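PDB 4XU6: uncharacterized protein from Mycobacterium vanbaalenii PYR-1, which binds diacylglycerol in the membrane as a homotrimeric bacterial homolog of the Insig proteins. Local coordinates for residues V53-A61 and F171-G179. Residues are numbered along the deposited sequence; the frame is centred on the assembly and turned at random.
Sequences VGAATASLA and FGVVAALLG. With TDA (N-tridecanoic acid), chain E.
Val53 O, which lies obliquely near Phe171 CZ, is gripped by two donors of Thr57: the backbone N and, at 2.8 Å, the hydroxyl OG1, which arrive from opposite faces of the carbonyl plane. With OG1 set beside its own backbone N (chi1 -55°), Thr57 satisfies its hydroxyl inside helix 48-64 and still presents it to the ring edge, OG1 lying in the ring plane 3.2 Å from Phe171 CE1. Phe171 enters as a knob among Val53, Ala56, Thr57 and Leu60; CG anti to the backbone N (chi1 166°) carries the ring across to helix 48-64. Ala56 CB also meets the ring edge, whereas Leu60 CD1 comes in obliquely, 3.8 Å from Phe171 CE2. One ring face carries the tridecanoic acid chain, whose C28 sits 3.4 Å from Phe171 CD1 and also touches Val53 CG1. Further along, the backbones come close where side chains are short: Ala61 CB packs 3.5 Å from Gly179 CA, while Leu60 CB rests on Ala175 CB. There the CA atoms of Ala61 and Gly179 are 4.0 Å apart, and Ala61 CA makes a CA-H...O contact with Ala175 O at 3.3 Å. The segment axes approach to 7.5 Å and cross at -61°. Ile131 of helix 122-144 touches both Leu60 and Phe171. This is a close crossing of two transmembrane helices, with alanine and glycine at the near point and Val53, Phe171 and Val174 lining the lipid pocket of this Insig-family membrane protein.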
# COMPACT_ATOMS: atom_id res chain seq x y z
N VAL A 53 17.14 17.10 7.15
CA VAL A 53 15.93 16.71 6.43
C VAL A 53 14.87 17.82 6.48
O VAL A 53 14.17 18.08 5.50
CB VAL A 53 15.34 15.38 6.95
CG1 VAL A 53 14.05 15.02 6.17
CG2 VAL A 53 16.38 14.26 6.84
N GLY A 54 14.76 18.47 7.64
CA GLY A 54 13.83 19.57 7.79
C GLY A 54 14.17 20.70 6.84
O GLY A 54 13.28 21.31 6.21
N ALA A 55 15.46 20.99 6.72
CA ALA A 55 15.92 22.06 5.82
C ALA A 55 15.67 21.69 4.36
O ALA A 55 15.29 22.54 3.54
CB ALA A 55 17.39 22.33 6.06
N ALA A 56 15.88 20.42 4.03
CA ALA A 56 15.61 19.93 2.68
C ALA A 56 14.12 20.03 2.33
O ALA A 56 13.78 20.33 1.19
CB ALA A 56 16.09 18.50 2.54
N THR A 57 13.25 19.76 3.31
CA THR A 57 11.81 19.86 3.10
C THR A 57 11.39 21.29 2.73
O THR A 57 10.66 21.53 1.76
CB THR A 57 11.03 19.42 4.36
OG1 THR A 57 11.45 18.10 4.75
CG2 THR A 57 9.52 19.44 4.09
N ALA A 58 11.86 22.25 3.52
CA ALA A 58 11.52 23.64 3.26
C ALA A 58 12.14 24.10 1.94
O ALA A 58 11.54 24.88 1.20
CB ALA A 58 11.96 24.54 4.42
N SER A 59 13.35 23.63 1.66
CA SER A 59 14.08 24.04 0.45
C SER A 59 13.42 23.54 -0.84
O SER A 59 13.37 24.26 -1.84
CB SER A 59 15.53 23.57 0.51
OG SER A 59 16.24 24.24 1.54
N LEU A 60 12.96 22.29 -0.82
CA LEU A 60 12.32 21.69 -1.99
C LEU A 60 10.95 22.31 -2.21
O LEU A 60 10.51 22.49 -3.36
CB LEU A 60 12.21 20.16 -1.81
CG LEU A 60 13.54 19.41 -1.90
CD1 LEU A 60 13.47 18.01 -1.25
CD2 LEU A 60 13.99 19.28 -3.34
N ALA A 61 10.27 22.65 -1.13
CA ALA A 61 9.01 23.36 -1.24
C ALA A 61 9.25 24.73 -1.89
O ALA A 61 8.51 25.15 -2.78
CB ALA A 61 8.37 23.53 0.12
N PHE A 171 9.82 11.80 -1.50
CA PHE A 171 9.99 12.93 -0.59
C PHE A 171 9.97 14.27 -1.35
O PHE A 171 9.21 15.18 -1.00
CB PHE A 171 11.30 12.73 0.22
CG PHE A 171 11.77 13.97 0.96
CD1 PHE A 171 10.91 14.70 1.77
CD2 PHE A 171 13.10 14.36 0.86
CE1 PHE A 171 11.37 15.84 2.45
CE2 PHE A 171 13.57 15.48 1.54
CZ PHE A 171 12.72 16.22 2.34
N GLY A 172 10.77 14.39 -2.41
CA GLY A 172 10.78 15.62 -3.20
C GLY A 172 9.43 15.97 -3.82
O GLY A 172 9.01 17.13 -3.82
N VAL A 173 8.74 14.97 -4.38
CA VAL A 173 7.41 15.20 -4.93
C VAL A 173 6.45 15.78 -3.87
O VAL A 173 5.69 16.72 -4.14
CB VAL A 173 6.81 13.89 -5.48
CG1 VAL A 173 5.33 14.07 -5.84
CG2 VAL A 173 7.61 13.41 -6.69
N VAL A 174 6.48 15.21 -2.68
CA VAL A 174 5.57 15.65 -1.63
C VAL A 174 5.99 17.01 -1.04
O VAL A 174 5.14 17.83 -0.73
CB VAL A 174 5.39 14.55 -0.55
CG1 VAL A 174 4.60 15.08 0.64
CG2 VAL A 174 4.68 13.33 -1.17
N ALA A 175 7.29 17.25 -0.91
CA ALA A 175 7.78 18.55 -0.42
C ALA A 175 7.35 19.66 -1.37
O ALA A 175 6.96 20.75 -0.94
CB ALA A 175 9.30 18.54 -0.28
N ALA A 176 7.42 19.38 -2.67
CA ALA A 176 7.00 20.32 -3.70
C ALA A 176 5.52 20.62 -3.53
O ALA A 176 5.09 21.77 -3.62
CB ALA A 176 7.26 19.73 -5.09
N LEU A 177 4.73 19.57 -3.30
CA LEU A 177 3.29 19.73 -3.09
C LEU A 177 3.02 20.57 -1.84
O LEU A 177 2.07 21.37 -1.82
CB LEU A 177 2.62 18.36 -2.97
CG LEU A 177 1.13 18.29 -2.64
CD1 LEU A 177 0.35 18.54 -3.88
CD2 LEU A 177 0.80 16.92 -2.08
N LEU A 178 3.83 20.38 -0.80
CA LEU A 178 3.67 21.18 0.42
C LEU A 178 3.93 22.67 0.15
O LEU A 178 3.26 23.52 0.73
CB LEU A 178 4.60 20.68 1.52
CG LEU A 178 4.22 19.32 2.11
CD1 LEU A 178 5.31 18.80 3.05
CD2 LEU A 178 2.90 19.46 2.84
N GLY A 179 4.90 22.97 -0.70
CA GLY A 179 5.14 24.35 -1.10
C GLY A 179 3.96 24.96 -1.83
O GLY A 179 3.57 26.10 -1.57
O21 TDA E . 17.66 6.60 5.12
O22 TDA E . 19.30 7.83 6.23
C21 TDA E . 18.23 7.86 5.61
C22 TDA E . 17.50 9.16 5.43
C23 TDA E . 16.39 9.04 4.38
C24 TDA E . 15.55 10.31 4.32
C25 TDA E . 14.51 10.24 3.20
C26 TDA E . 13.64 11.49 3.13
C27 TDA E . 12.74 11.51 4.36
C28 TDA E . 11.81 12.70 4.37
C29 TDA E . 11.06 12.74 5.69
C30 TDA E . 10.10 13.91 5.65
C31 TDA E . 9.01 13.65 4.63
C32 TDA E . 7.92 14.72 4.70
C33 TDA E . 7.17 14.82 3.38